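Local atomic coordinates of 2-C-methyl-D-erythritol 2,4-cyclodiphosphate synthase (Francisella tularensis subsp. tularensis, PDB entry 3RE3), a protein that catalyses formation of 2-C-methyl-D-erythritol 2,4-cyclodiphosphate with release of CMP, a step probably serving the non-mevalonate route to isoprenoids. Residues 45-50 with 78-83; 100-105 with 154-159; 106-111 with 147-152; 117-122 with 132-137. All blocks are in the same frame, centred on the assembly; numbering follows the deposited sequence.

All four contacts belong to one alpha-beta unit, with helices covering one face of a mixed sheet ordered 6-16, 151-161, 96-105, 133-138. Contact 1 comes first along the chain and pairs the helices 45-57 and 79-92 above that face. Contact 2, its centre about 13 Å away, joins the two middle strands. Contact 3 lies within the loop closed by contact 2, and contact 4 within that of contact 3. Contact 3 joins the loop leaving strand 96-105 to the turn that leads into strand 151-161 (centres of contacts 2 and 3 about 17 Å apart); contact 4 docks helix 115-126 on strand 133-138 (centres of contacts 2 and 4 about 10 Å apart). Contacts 2, 4 and, through Arg-148, 3 touch other subunits of the trimer.

Contact 1. Residues 45-50 with 78-83. With POP (pyrophosphate 2-), chain E.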
loop_
_atom_site.group_PDB
_atom_site.type_symbol
_atom_site.label_atom_id
_atom_site.label_comp_id
_atom_site.label_asym_id
_atom_site.label_seq_id
_atom_site.Cartn_x
_atom_site.Cartn_y
_atom_site.Cartn_z
ATOM N N VAL A 45 -11.280 -9.086 7.440
ATOM C CA VAL A 45 -10.037 -8.447 7.027
ATOM C C VAL A 45 -10.265 -7.045 6.432
ATOM O O VAL A 45 -9.465 -6.130 6.655
ATOM C CB VAL A 45 -9.204 -9.373 6.090
ATOM C CG1 VAL A 45 -9.881 -9.544 4.747
ATOM C CG2 VAL A 45 -7.799 -8.860 5.916
ATOM N N LEU A 46 -11.353 -6.868 5.687
ATOM C CA LEU A 46 -11.604 -5.579 5.045
ATOM C C LEU A 46 -12.051 -4.519 6.047
ATOM O O LEU A 46 -11.504 -3.426 6.092
ATOM C CB LEU A 46 -12.606 -5.701 3.894
ATOM C CG LEU A 46 -12.740 -4.420 3.068
ATOM C CD1 LEU A 46 -13.460 -4.629 1.747
ATOM C CD2 LEU A 46 -13.459 -3.376 3.870
ATOM N N ILE A 47 -13.054 -4.843 6.849
ATOM C CA ILE A 47 -13.540 -3.868 7.800
ATOM C C ILE A 47 -12.406 -3.502 8.755
ATOM O O ILE A 47 -12.325 -2.385 9.259
ATOM C CB ILE A 47 -14.778 -4.372 8.546
ATOM C CG1 ILE A 47 -15.959 -4.430 7.579
ATOM C CG2 ILE A 47 -15.094 -3.476 9.741
ATOM C CD1 ILE A 47 -17.302 -4.589 8.251
ATOM N N HIS A 48 -11.527 -4.454 8.997
ATOM C CA HIS A 48 -10.385 -4.207 9.858
ATOM C C HIS A 48 -9.429 -3.178 9.236
ATOM O O HIS A 48 -9.133 -2.155 9.852
ATOM C CB HIS A 48 -9.654 -5.517 10.162
ATOM C CG HIS A 48 -8.625 -5.400 11.242
ATOM N ND1 HIS A 48 -8.583 -6.250 12.322
ATOM C CD2 HIS A 48 -7.590 -4.540 11.396
ATOM C CE1 HIS A 48 -7.571 -5.914 13.106
ATOM N NE2 HIS A 48 -6.955 -4.881 12.566
ATOM N N ALA A 49 -8.968 -3.431 8.016
ATOM C CA ALA A 49 -8.078 -2.488 7.364
ATOM C C ALA A 49 -8.783 -1.121 7.227
ATOM O O ALA A 49 -8.162 -0.061 7.340
ATOM C CB ALA A 49 -7.658 -3.018 6.013
ATOM N N LEU A 50 -10.093 -1.160 7.003
ATOM C CA LEU A 50 -10.888 0.051 6.826
ATOM C C LEU A 50 -10.923 0.899 8.094
ATOM O O LEU A 50 -10.694 2.092 8.036
ATOM C CB LEU A 50 -12.304 -0.308 6.397
ATOM C CG LEU A 50 -13.284 0.843 6.285
ATOM C CD1 LEU A 50 -12.780 1.840 5.276
ATOM C CD2 LEU A 50 -14.643 0.323 5.866
ATOM N N ASP A 78 -20.091 -8.933 15.543
ATOM C CA ASP A 78 -20.079 -8.674 14.111
ATOM C C ASP A 78 -19.206 -7.453 13.861
ATOM O O ASP A 78 -19.358 -6.430 14.525
ATOM C CB ASP A 78 -21.502 -8.420 13.608
ATOM C CG ASP A 78 -21.603 -8.446 12.094
ATOM O OD1 ASP A 78 -20.566 -8.269 11.419
ATOM O OD2 ASP A 78 -22.722 -8.647 11.578
ATOM N N SER A 79 -18.273 -7.569 12.923
ATOM C CA SER A 79 -17.316 -6.497 12.685
ATOM C C SER A 79 -18.022 -5.194 12.295
ATOM O O SER A 79 -17.492 -4.100 12.497
ATOM C CB SER A 79 -16.295 -6.915 11.628
ATOM O OG SER A 79 -14.970 -6.786 12.121
ATOM N N LYS A 80 -19.224 -5.323 11.744
ATOM C CA LYS A 80 -20.039 -4.172 11.408
ATOM C C LYS A 80 -20.207 -3.224 12.590
ATOM O O LYS A 80 -20.310 -2.014 12.406
ATOM C CB LYS A 80 -21.410 -4.616 10.918
ATOM C CG LYS A 80 -21.405 -5.342 9.589
ATOM C CD LYS A 80 -22.836 -5.602 9.143
ATOM C CE LYS A 80 -22.926 -6.740 8.136
ATOM N NZ LYS A 80 -24.337 -7.096 7.793
ATOM N N PHE A 81 -20.259 -3.792 13.790
ATOM C CA PHE A 81 -20.375 -3.020 15.017
ATOM C C PHE A 81 -19.223 -2.036 15.141
ATOM O O PHE A 81 -19.432 -0.836 15.328
ATOM C CB PHE A 81 -20.384 -3.953 16.231
ATOM C CG PHE A 81 -20.104 -3.258 17.536
ATOM C CD1 PHE A 81 -21.142 -2.768 18.308
ATOM C CD2 PHE A 81 -18.803 -3.100 17.992
ATOM C CE1 PHE A 81 -20.891 -2.127 19.506
ATOM C CE2 PHE A 81 -18.544 -2.459 19.189
ATOM C CZ PHE A 81 -19.589 -1.972 19.946
ATOM N N PHE A 82 -18.006 -2.560 15.040
ATOM C CA PHE A 82 -16.804 -1.749 15.166
ATOM C C PHE A 82 -16.820 -0.615 14.161
ATOM O O PHE A 82 -16.526 0.533 14.485
ATOM C CB PHE A 82 -15.564 -2.609 14.966
ATOM C CG PHE A 82 -15.427 -3.681 15.987
ATOM C CD1 PHE A 82 -14.753 -3.440 17.168
ATOM C CD2 PHE A 82 -16.002 -4.928 15.787
ATOM C CE1 PHE A 82 -14.632 -4.433 18.128
ATOM C CE2 PHE A 82 -15.884 -5.926 16.742
ATOM C CZ PHE A 82 -15.201 -5.676 17.913
ATOM N N LEU A 83 -17.187 -0.953 12.937
ATOM C CA LEU A 83 -17.310 0.030 11.885
ATOM C C LEU A 83 -18.290 1.131 12.303
ATOM O O LEU A 83 -18.096 2.311 11.995
ATOM C CB LEU A 83 -17.769 -0.641 10.603
ATOM C CG LEU A 83 -17.593 0.261 9.409
ATOM C CD1 LEU A 83 -16.169 0.783 9.399
ATOM C CD2 LEU A 83 -17.910 -0.501 8.144
HETATM P P1 POP E . -5.265 -9.376 11.760
HETATM O O1 POP E . -5.276 -7.942 12.241
HETATM O O2 POP E . -3.960 -9.643 11.042
HETATM O O3 POP E . -5.382 -10.298 12.949
HETATM O O POP E . -6.510 -9.623 10.758
HETATM P P2 POP E . -7.915 -10.302 11.193
HETATM O O4 POP E . -8.942 -9.961 10.140
HETATM O O5 POP E . -7.774 -11.804 11.301
HETATM O O6 POP E . -8.387 -9.738 12.515
#
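Ile-47 and Ser-79 mark the nearest point of two helical segments that run almost parallel, their axes 9.7 Å apart and inclined by 17°. Ile-47 does most of the touching. Its CG2 branch reaches the backbone of the other helix, 3.7 Å from Ser-79 O, and also lies 4.0 Å from Leu-83 CB. The other arm, with CG1 beside its own backbone N (chi1 -70°), carries CD1 to 4.1 Å from Lys-80 N. One turn on, Leu-50 and Leu-83 cross at about a right angle, with Leu-50 CD2 lying 3.9 Å from Leu-83 CD1. The contacts with Leu-83 are apolar, while Ile-47 also rests on backbone atoms of the second helix; Leu-122 of helix 115-126 packs on both Ile-47 and Leu-83, adding a third helix. Asp-78 caps the start of the second helix, its OD1 accepting from Lys-80 N at 3.3 Å, with the donor well above the carboxylate plane. On another side of helix 45-50, the His-48 ring has O1 of the pyrophosphate over one face, nearest at His-48 CE1 (3.2 Å), and Val-45 lies near the same group. Such a pair of nearly parallel helices, backed by the sheet through Ala-49 and Leu-50, forms part of the helical layer of the alpha-beta half sandwich in the YgbB family, here with a pyrophosphate site along its margin.

Contact 2. Residues 100-105 with 154-159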
loop_
_atom_site.group_PDB
_atom_site.type_symbol
_atom_site.label_atom_id
_atom_site.label_comp_id
_atom_site.label_asym_id
_atom_site.label_seq_id
_atom_site.Cartn_x
_atom_site.Cartn_y
_atom_site.Cartn_z
ATOM N N ILE A 100 -13.375 6.235 -0.180
ATOM C CA ILE A 100 -12.589 5.105 0.285
ATOM C C ILE A 100 -12.258 4.168 -0.860
ATOM O O ILE A 100 -13.139 3.824 -1.650
ATOM C CB ILE A 100 -13.356 4.308 1.337
ATOM C CG1 ILE A 100 -13.542 5.158 2.588
ATOM C CG2 ILE A 100 -12.619 3.015 1.648
ATOM C CD1 ILE A 100 -14.531 4.588 3.552
ATOM N N ASP A 101 -10.993 3.758 -0.946
ATOM C CA ASP A 101 -10.582 2.745 -1.921
ATOM C C ASP A 101 -10.025 1.471 -1.275
ATOM O O ASP A 101 -9.146 1.530 -0.422
ATOM C CB ASP A 101 -9.567 3.323 -2.905
ATOM C CG ASP A 101 -9.522 2.542 -4.208
ATOM O OD1 ASP A 101 -10.383 1.657 -4.396
ATOM O OD2 ASP A 101 -8.648 2.820 -5.056
ATOM N N CYS A 102 -10.532 0.317 -1.685
ATOM C CA CYS A 102 -10.112 -0.948 -1.073
ATOM C C CYS A 102 -9.588 -1.899 -2.120
ATOM O O CYS A 102 -10.178 -2.044 -3.201
ATOM C CB CYS A 102 -11.266 -1.631 -0.345
ATOM S SG CYS A 102 -12.101 -0.631 0.878
ATOM N N THR A 103 -8.467 -2.535 -1.797
ATOM C CA THR A 103 -7.942 -3.622 -2.607
ATOM C C THR A 103 -7.844 -4.906 -1.776
ATOM O O THR A 103 -7.048 -5.018 -0.849
ATOM C CB THR A 103 -6.578 -3.264 -3.208
ATOM O OG1 THR A 103 -6.672 -2.000 -3.871
ATOM C CG2 THR A 103 -6.122 -4.331 -4.203
ATOM N N ILE A 104 -8.680 -5.870 -2.119
ATOM C CA ILE A 104 -8.601 -7.195 -1.536
ATOM C C ILE A 104 -7.623 -8.054 -2.319
ATOM O O ILE A 104 -7.752 -8.196 -3.532
ATOM C CB ILE A 104 -9.966 -7.875 -1.563
ATOM C CG1 ILE A 104 -10.983 -7.008 -0.821
ATOM C CG2 ILE A 104 -9.876 -9.280 -0.974
ATOM C CD1 ILE A 104 -12.395 -7.482 -0.968
ATOM N N ILE A 105 -6.640 -8.608 -1.621
ATOM C CA ILE A 105 -5.654 -9.483 -2.246
ATOM C C ILE A 105 -5.868 -10.939 -1.849
ATOM O O ILE A 105 -5.643 -11.313 -0.701
ATOM C CB ILE A 105 -4.239 -9.044 -1.849
ATOM C CG1 ILE A 105 -4.116 -7.527 -2.035
ATOM C CG2 ILE A 105 -3.192 -9.835 -2.638
ATOM C CD1 ILE A 105 -2.759 -6.978 -1.759
ATOM N N THR A 154 -5.859 -7.168 2.721
ATOM C CA THR A 154 -6.557 -6.034 2.122
ATOM C C THR A 154 -5.793 -4.769 2.424
ATOM O O THR A 154 -5.248 -4.605 3.518
ATOM C CB THR A 154 -8.018 -5.871 2.599
ATOM O OG1 THR A 154 -8.086 -6.043 4.015
ATOM C CG2 THR A 154 -8.898 -6.899 1.957
ATOM N N HIS A 155 -5.732 -3.908 1.414
ATOM C CA HIS A 155 -5.274 -2.535 1.548
ATOM C C HIS A 155 -6.467 -1.585 1.443
ATOM O O HIS A 155 -7.287 -1.688 0.530
ATOM C CB HIS A 155 -4.297 -2.195 0.432
ATOM C CG HIS A 155 -2.906 -2.695 0.660
ATOM N ND1 HIS A 155 -1.953 -1.949 1.312
ATOM C CD2 HIS A 155 -2.300 -3.848 0.285
ATOM C CE1 HIS A 155 -0.814 -2.625 1.343
ATOM N NE2 HIS A 155 -1.003 -3.782 0.734
ATOM N N VAL A 156 -6.561 -0.657 2.378
ATOM C CA VAL A 156 -7.551 0.402 2.277
ATOM C C VAL A 156 -6.852 1.749 2.345
ATOM O O VAL A 156 -5.923 1.940 3.132
ATOM C CB VAL A 156 -8.608 0.336 3.400
ATOM C CG1 VAL A 156 -9.634 1.457 3.228
ATOM C CG2 VAL A 156 -9.296 -1.010 3.406
ATOM N N VAL A 157 -7.289 2.667 1.494
ATOM C CA VAL A 157 -6.971 4.078 1.646
ATOM C C VAL A 157 -8.274 4.868 1.767
ATOM O O VAL A 157 -9.248 4.615 1.050
ATOM C CB VAL A 157 -6.148 4.619 0.466
ATOM C CG1 VAL A 157 -4.717 4.141 0.551
ATOM C CG2 VAL A 157 -6.798 4.243 -0.868
ATOM N N CYS A 158 -8.300 5.815 2.692
ATOM C CA CYS A 158 -9.438 6.715 2.810
ATOM C C CYS A 158 -8.950 8.140 2.732
ATOM O O CYS A 158 -7.802 8.425 3.079
ATOM C CB CYS A 158 -10.192 6.508 4.123
ATOM S SG CYS A 158 -9.161 6.730 5.542
ATOM N N LEU A 159 -9.818 9.022 2.239
ATOM C CA LEU A 159 -9.581 10.467 2.266
ATOM C C LEU A 159 -10.677 11.128 3.083
ATOM O O LEU A 159 -11.853 10.961 2.787
ATOM C CB LEU A 159 -9.584 11.043 0.861
ATOM C CG LEU A 159 -9.036 12.448 0.668
ATOM C CD1 LEU A 159 -7.671 12.622 1.316
ATOM C CD2 LEU A 159 -8.949 12.757 -0.814
#
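Strands 100-105 and 154-159 run antiparallel at 173°, with Asp-101 opposite Val-157 and Thr-103 opposite His-155 as hydrogen-bonded pairs. Each pair is bonded in both directions, for example Thr-103 N to His-155 O at 2.7 Å and His-155 N to Thr-103 O at 2.8 Å. Ile-100, Cys-102 and Ile-104 share one face with Thr-154, Val-156 and Cys-158. There Ile-100 CG2 meets Val-156 CG1 at 3.7 Å, while Val-156 CG2 lies against Cys-102 SG. Ile-104 and Thr-154 run alongside each other in the same sense; Thr-154 CG2, turned beside its own backbone N, comes 3.5 Å from Ile-104 CG1. Helix 45-57 covers this face. Asp-101, Thr-103, His-155 and Val-157 form the more polar reverse face, where Val-157 CG2 leans on Asp-101 CB at 3.6 Å. The end of Ile-105 swings in to the ring edge, CD1 3.8 Å from His-155 CD2. Asp-101 and Thr-103 each pair with Lys-136 and with His-10 of the second subunit. His-155 ND1 is bonded to His-10 of its own chain, and its ring meets His-155 of both other subunits edge-to-face. This is consistent with a polar face completed when the three subunits assemble.

Contact 3. Residues 106-111 with 147-152; sequences AQAPKM and GREEGI
Gln-107 lays its aliphatic stem over Glu-149, with Gln-107 CB 3.8 Å from Glu-149 CG and the two side chains crossing at about a right angle. Glu-149 is where helix 144-147 lets go of the chain: its phi is positive, 64°, and two bonds run back into the last turn, a Schellman motif that sends the chain on into strand 151-161. With Gln-107 CG anti to the backbone N (chi1 -161°), this carbon lies 3.7 Å from Gly-147 O; the bend at chi2 then lays the amide beside Gly-147 CA. There OE1 takes the backbone N-H of Arg-142, which ties the loop after strand 96-105 to the segment leading into that helix. Beyond, Ala-108 CB approaches the carboxylate of Glu-149, and the peptide bond that follows, before Pro-109, is cis. Where the strand begins, Ile-152 faces this loop: its CG2 packs on Ala-106 CB and lies 3.8 Å from Ala-108 O, while the methyl CE of Met-111, a selenomethionine, makes a looser approach to CD1. Arg-148 turns away to a salt bridge, NE to Glu-150 OE2 at 2.9 Å, and packs on Arg-148 of both neighbouring subunits; the carboxylate probably offsets some of the charge gathered there. Between the two backbones sits one bridging water, accepting from Gln-107 N at 3.1 Å and donating to Gly-151 O at 2.7 Å.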
loop_
_atom_site.group_PDB
_atom_site.type_symbol
_atom_site.label_atom_id
_atom_site.label_comp_id
_atom_site.label_asym_id
_atom_site.label_seq_id
_atom_site.Cartn_x
_atom_site.Cartn_y
_atom_site.Cartn_z
ATOM N N ALA A 106 -6.328 -11.750 -2.796
ATOM C CA ALA A 106 -6.650 -13.152 -2.513
ATOM C C ALA A 106 -6.478 -14.047 -3.726
ATOM O O ALA A 106 -6.815 -13.647 -4.832
ATOM C CB ALA A 106 -8.056 -13.255 -2.016
ATOM N N GLN A 107 -5.980 -15.268 -3.528
ATOM C CA GLN A 107 -5.977 -16.231 -4.624
ATOM C C GLN A 107 -7.363 -16.850 -4.697
ATOM O O GLN A 107 -7.814 -17.303 -5.752
ATOM C CB GLN A 107 -4.885 -17.284 -4.447
ATOM C CG GLN A 107 -4.536 -18.012 -5.728
ATOM C CD GLN A 107 -3.967 -17.087 -6.783
ATOM O OE1 GLN A 107 -3.302 -16.099 -6.474
ATOM N NE2 GLN A 107 -4.224 -17.409 -8.039
ATOM N N ALA A 108 -8.040 -16.829 -3.552
ATOM C CA ALA A 108 -9.414 -17.300 -3.430
ATOM C C ALA A 108 -9.878 -17.067 -1.985
ATOM O O ALA A 108 -9.054 -16.764 -1.122
ATOM C CB ALA A 108 -9.514 -18.770 -3.822
ATOM N N PRO A 109 -11.198 -17.156 -1.720
ATOM C CA PRO A 109 -12.304 -17.463 -2.645
ATOM C C PRO A 109 -12.510 -16.392 -3.705
ATOM O O PRO A 109 -11.866 -15.341 -3.658
ATOM C CB PRO A 109 -13.529 -17.490 -1.724
ATOM C CG PRO A 109 -13.145 -16.619 -0.567
ATOM C CD PRO A 109 -11.682 -16.871 -0.359
ATOM N N LYS A 110 -13.438 -16.627 -4.625
ATOM C CA LYS A 110 -13.675 -15.630 -5.653
ATOM C C LYS A 110 -14.572 -14.521 -5.086
ATOM O O LYS A 110 -15.699 -14.775 -4.646
ATOM C CB LYS A 110 -14.258 -16.255 -6.919
ATOM C CG LYS A 110 -14.075 -15.362 -8.136
ATOM C CD LYS A 110 -15.060 -15.687 -9.252
ATOM C CE LYS A 110 -14.939 -14.694 -10.413
ATOM N NZ LYS A 110 -13.623 -14.773 -11.127
HETATM N N MSE A 111 -14.040 -13.297 -5.086
HETATM C CA MSE A 111 -14.684 -12.127 -4.495
HETATM C C MSE A 111 -15.741 -11.497 -5.388
HETATM O O MSE A 111 -16.726 -10.955 -4.902
HETATM C CB MSE A 111 -13.640 -11.053 -4.192
HETATM C CG MSE A 111 -12.581 -11.457 -3.203
HETATM SE SE MSE A 111 -13.317 -11.962 -1.480
HETATM C CE MSE A 111 -11.685 -12.758 -0.783
ATOM N N GLY A 147 -0.642 -16.496 -2.878
ATOM C CA GLY A 147 -0.671 -17.395 -4.023
ATOM C C GLY A 147 -0.843 -18.856 -3.643
ATOM O O GLY A 147 -1.486 -19.619 -4.355
ATOM N N ARG A 148 -0.283 -19.240 -2.503
ATOM C CA ARG A 148 -0.401 -20.606 -2.000
ATOM C C ARG A 148 -1.686 -20.771 -1.214
ATOM O O ARG A 148 -1.904 -21.799 -0.589
ATOM C CB ARG A 148 0.781 -20.957 -1.106
ATOM C CG ARG A 148 2.124 -20.896 -1.806
ATOM C CD ARG A 148 3.277 -21.351 -0.909
ATOM N NE ARG A 148 3.488 -20.519 0.275
ATOM C CZ ARG A 148 4.365 -19.524 0.327
ATOM N NH1 ARG A 148 4.519 -18.809 1.433
ATOM N NH2 ARG A 148 5.095 -19.244 -0.743
ATOM N N GLU A 149 -2.487 -19.714 -1.181
ATOM C CA GLU A 149 -3.786 -19.727 -0.529
ATOM C C GLU A 149 -3.699 -19.939 0.968
ATOM O O GLU A 149 -4.570 -20.568 1.557
ATOM C CB GLU A 149 -4.703 -20.788 -1.129
ATOM C CG GLU A 149 -4.945 -20.663 -2.613
ATOM C CD GLU A 149 -6.219 -21.377 -3.070
ATOM O OE1 GLU A 149 -7.096 -21.645 -2.220
ATOM O OE2 GLU A 149 -6.347 -21.663 -4.282
ATOM N N GLU A 150 -2.650 -19.414 1.583
ATOM C CA GLU A 150 -2.490 -19.520 3.028
ATOM C C GLU A 150 -3.293 -18.454 3.767
ATOM O O GLU A 150 -3.584 -18.586 4.954
ATOM C CB GLU A 150 -1.001 -19.499 3.411
ATOM C CG GLU A 150 -0.265 -20.756 2.910
ATOM C CD GLU A 150 1.272 -20.646 2.913
ATOM O OE1 GLU A 150 1.818 -19.616 3.356
ATOM O OE2 GLU A 150 1.943 -21.617 2.466
ATOM N N GLY A 151 -3.675 -17.403 3.054
ATOM C CA GLY A 151 -4.398 -16.304 3.665
ATOM C C GLY A 151 -4.731 -15.220 2.661
ATOM O O GLY A 151 -4.460 -15.374 1.468
ATOM N N ILE A 152 -5.316 -14.129 3.150
ATOM C CA ILE A 152 -5.642 -12.983 2.315
ATOM C C ILE A 152 -5.288 -11.671 2.993
ATOM O O ILE A 152 -5.165 -11.598 4.217
ATOM C CB ILE A 152 -7.133 -12.940 1.958
ATOM C CG1 ILE A 152 -7.970 -12.930 3.227
ATOM C CG2 ILE A 152 -7.514 -14.123 1.090
ATOM C CD1 ILE A 152 -9.419 -13.034 2.945
HETATM O O HOH W 1 -5.277 -16.549 -0.822
#

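Contact 4. Residues 117-122 with 132-137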
loop_
_atom_site.group_PDB
_atom_site.type_symbol
_atom_site.label_atom_id
_atom_site.label_comp_id
_atom_site.label_asym_id
_atom_site.label_seq_id
_atom_site.Cartn_x
_atom_site.Cartn_y
_atom_site.Cartn_z
ATOM N N LYS A 117 -22.304 -6.308 -2.821
ATOM C CA LYS A 117 -22.938 -6.480 -1.537
ATOM C C LYS A 117 -22.118 -5.794 -0.464
ATOM O O LYS A 117 -22.675 -5.126 0.400
ATOM C CB LYS A 117 -23.139 -7.962 -1.206
ATOM C CG LYS A 117 -24.394 -8.556 -1.797
ATOM C CD LYS A 117 -24.583 -10.010 -1.397
ATOM C CE LYS A 117 -23.583 -10.931 -2.102
ATOM N NZ LYS A 117 -23.652 -12.340 -1.597
HETATM N N MSE A 118 -20.798 -5.964 -0.522
HETATM C CA MSE A 118 -19.917 -5.341 0.455
HETATM C C MSE A 118 -20.037 -3.819 0.403
HETATM O O MSE A 118 -20.060 -3.154 1.439
HETATM C CB MSE A 118 -18.463 -5.720 0.219
HETATM C CG MSE A 118 -18.149 -7.198 0.352
HETATM SE SE MSE A 118 -16.250 -7.466 -0.108
HETATM C CE MSE A 118 -16.183 -9.421 -0.045
ATOM N N ARG A 119 -20.103 -3.273 -0.808
ATOM C CA ARG A 119 -20.121 -1.839 -0.974
ATOM C C ARG A 119 -21.397 -1.259 -0.375
ATOM O O ARG A 119 -21.356 -0.239 0.305
ATOM C CB ARG A 119 -20.024 -1.461 -2.445
ATOM C CG ARG A 119 -18.727 -1.799 -3.095
ATOM C CD ARG A 119 -18.749 -1.350 -4.543
ATOM N NE ARG A 119 -18.419 0.061 -4.692
ATOM C CZ ARG A 119 -18.763 0.802 -5.739
ATOM N NH1 ARG A 119 -18.400 2.072 -5.800
ATOM N NH2 ARG A 119 -19.473 0.271 -6.727
ATOM N N ALA A 120 -22.522 -1.924 -0.624
ATOM C CA ALA A 120 -23.816 -1.448 -0.165
ATOM C C ALA A 120 -23.869 -1.518 1.353
ATOM O O ALA A 120 -24.299 -0.581 2.035
ATOM C CB ALA A 120 -24.927 -2.281 -0.770
ATOM N N CYS A 121 -23.414 -2.645 1.865
ATOM C CA CYS A 121 -23.357 -2.888 3.292
ATOM C C CYS A 121 -22.576 -1.799 4.015
ATOM O O CYS A 121 -23.048 -1.246 4.997
ATOM C CB CYS A 121 -22.713 -4.257 3.557
ATOM S SG CYS A 121 -22.311 -4.584 5.270
ATOM N N LEU A 122 -21.375 -1.502 3.538
ATOM C CA LEU A 122 -20.519 -0.565 4.242
ATOM C C LEU A 122 -20.926 0.889 3.989
ATOM O O LEU A 122 -20.882 1.714 4.895
ATOM C CB LEU A 122 -19.053 -0.785 3.877
ATOM C CG LEU A 122 -18.491 -2.211 3.819
ATOM C CD1 LEU A 122 -17.113 -2.167 3.184
ATOM C CD2 LEU A 122 -18.435 -2.894 5.175
ATOM N N GLN A 132 -18.827 6.445 -3.214
ATOM C CA GLN A 132 -17.755 6.952 -2.390
ATOM C C GLN A 132 -16.879 5.866 -1.789
ATOM O O GLN A 132 -15.890 6.188 -1.136
ATOM C CB GLN A 132 -18.327 7.750 -1.247
ATOM C CG GLN A 132 -18.821 9.120 -1.615
ATOM C CD GLN A 132 -19.427 9.787 -0.415
ATOM O OE1 GLN A 132 -20.597 9.576 -0.106
ATOM N NE2 GLN A 132 -18.623 10.553 0.305
ATOM N N ILE A 133 -17.255 4.595 -1.960
ATOM C CA ILE A 133 -16.400 3.482 -1.506
ATOM C C ILE A 133 -16.150 2.395 -2.551
ATOM O O ILE A 133 -17.043 1.648 -2.927
ATOM C CB ILE A 133 -16.886 2.818 -0.199
ATOM C CG1 ILE A 133 -16.112 1.520 0.016
ATOM C CG2 ILE A 133 -18.384 2.528 -0.239
ATOM C CD1 ILE A 133 -16.171 1.001 1.446
ATOM N N ASN A 134 -14.909 2.298 -2.989
ATOM C CA ASN A 134 -14.545 1.387 -4.051
ATOM C C ASN A 134 -13.865 0.169 -3.463
ATOM O O ASN A 134 -13.013 0.291 -2.580
ATOM C CB ASN A 134 -13.593 2.086 -5.013
ATOM C CG ASN A 134 -13.520 1.408 -6.337
ATOM O OD1 ASN A 134 -14.353 1.646 -7.208
ATOM N ND2 ASN A 134 -12.525 0.539 -6.504
ATOM N N ILE A 135 -14.245 -1.003 -3.961
ATOM C CA ILE A 135 -13.668 -2.273 -3.532
ATOM C C ILE A 135 -13.274 -3.048 -4.767
ATOM O O ILE A 135 -14.133 -3.414 -5.579
ATOM C CB ILE A 135 -14.703 -3.138 -2.786
ATOM C CG1 ILE A 135 -15.208 -2.451 -1.512
ATOM C CG2 ILE A 135 -14.118 -4.466 -2.459
ATOM C CD1 ILE A 135 -16.378 -3.180 -0.872
ATOM N N LYS A 136 -11.979 -3.303 -4.919
ATOM C CA LYS A 136 -11.509 -4.153 -6.015
ATOM C C LYS A 136 -10.732 -5.365 -5.485
ATOM O O LYS A 136 -10.210 -5.336 -4.377
ATOM C CB LYS A 136 -10.663 -3.353 -7.006
ATOM C CG LYS A 136 -9.578 -2.534 -6.353
ATOM C CD LYS A 136 -8.848 -1.695 -7.364
ATOM C CE LYS A 136 -8.818 -0.267 -6.911
ATOM N NZ LYS A 136 -8.530 -0.207 -5.449
ATOM N N ALA A 137 -10.664 -6.432 -6.271
ATOM C CA ALA A 137 -9.932 -7.628 -5.839
ATOM C C ALA A 137 -8.889 -8.040 -6.869
ATOM O O ALA A 137 -9.195 -8.132 -8.059
ATOM C CB ALA A 137 -10.894 -8.766 -5.563
#
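Arg-119 reaches from the helix to the backbone of strand 133-137 and donates NE to Ile-133 O at 2.7 Å, the N-H pointing almost straight at the oxygen (165°). The bond lies in the carbonyl plane, and the oxygen lies close to the guanidinium plane, where NH1 adds a weak second bond to it. A bend at chi3 (83°) turns the guanidinium to bring this edge against the carbonyl. Nearer the helix, Arg-119 CG is 3.5 Å from Ile-135 CD1 as the two side chains pass alongside one another in opposite senses. The same methyl, Ile-135 CD1, sits 3.5 Å from CB of Met-118, a selenomethionine. Leu-122 CD1 also meets Ile-133 CD1, less certainly, since Ile-133 is modelled in two conformers.

Further out, Asn-134 OD1 lies over one face of the guanidinium; it accepts from Gly-61 N of the second subunit, and ND2 donates to Asp-101. The Asn-134 side chain is about 4 Å from a bound sodium ion. Arg-119 NH1 has another weak bond, to Gly-59 O of the second subunit, while Glu-116 makes a long, weak ion pair with NH2. Helix and strand run at 152° as two members of a beta-alpha-beta unit that starts at strand 96-105. With oxygen acceptors around it, the buried arginine probably stays charged, and joins helix to strand firmly and the second subunit only weakly.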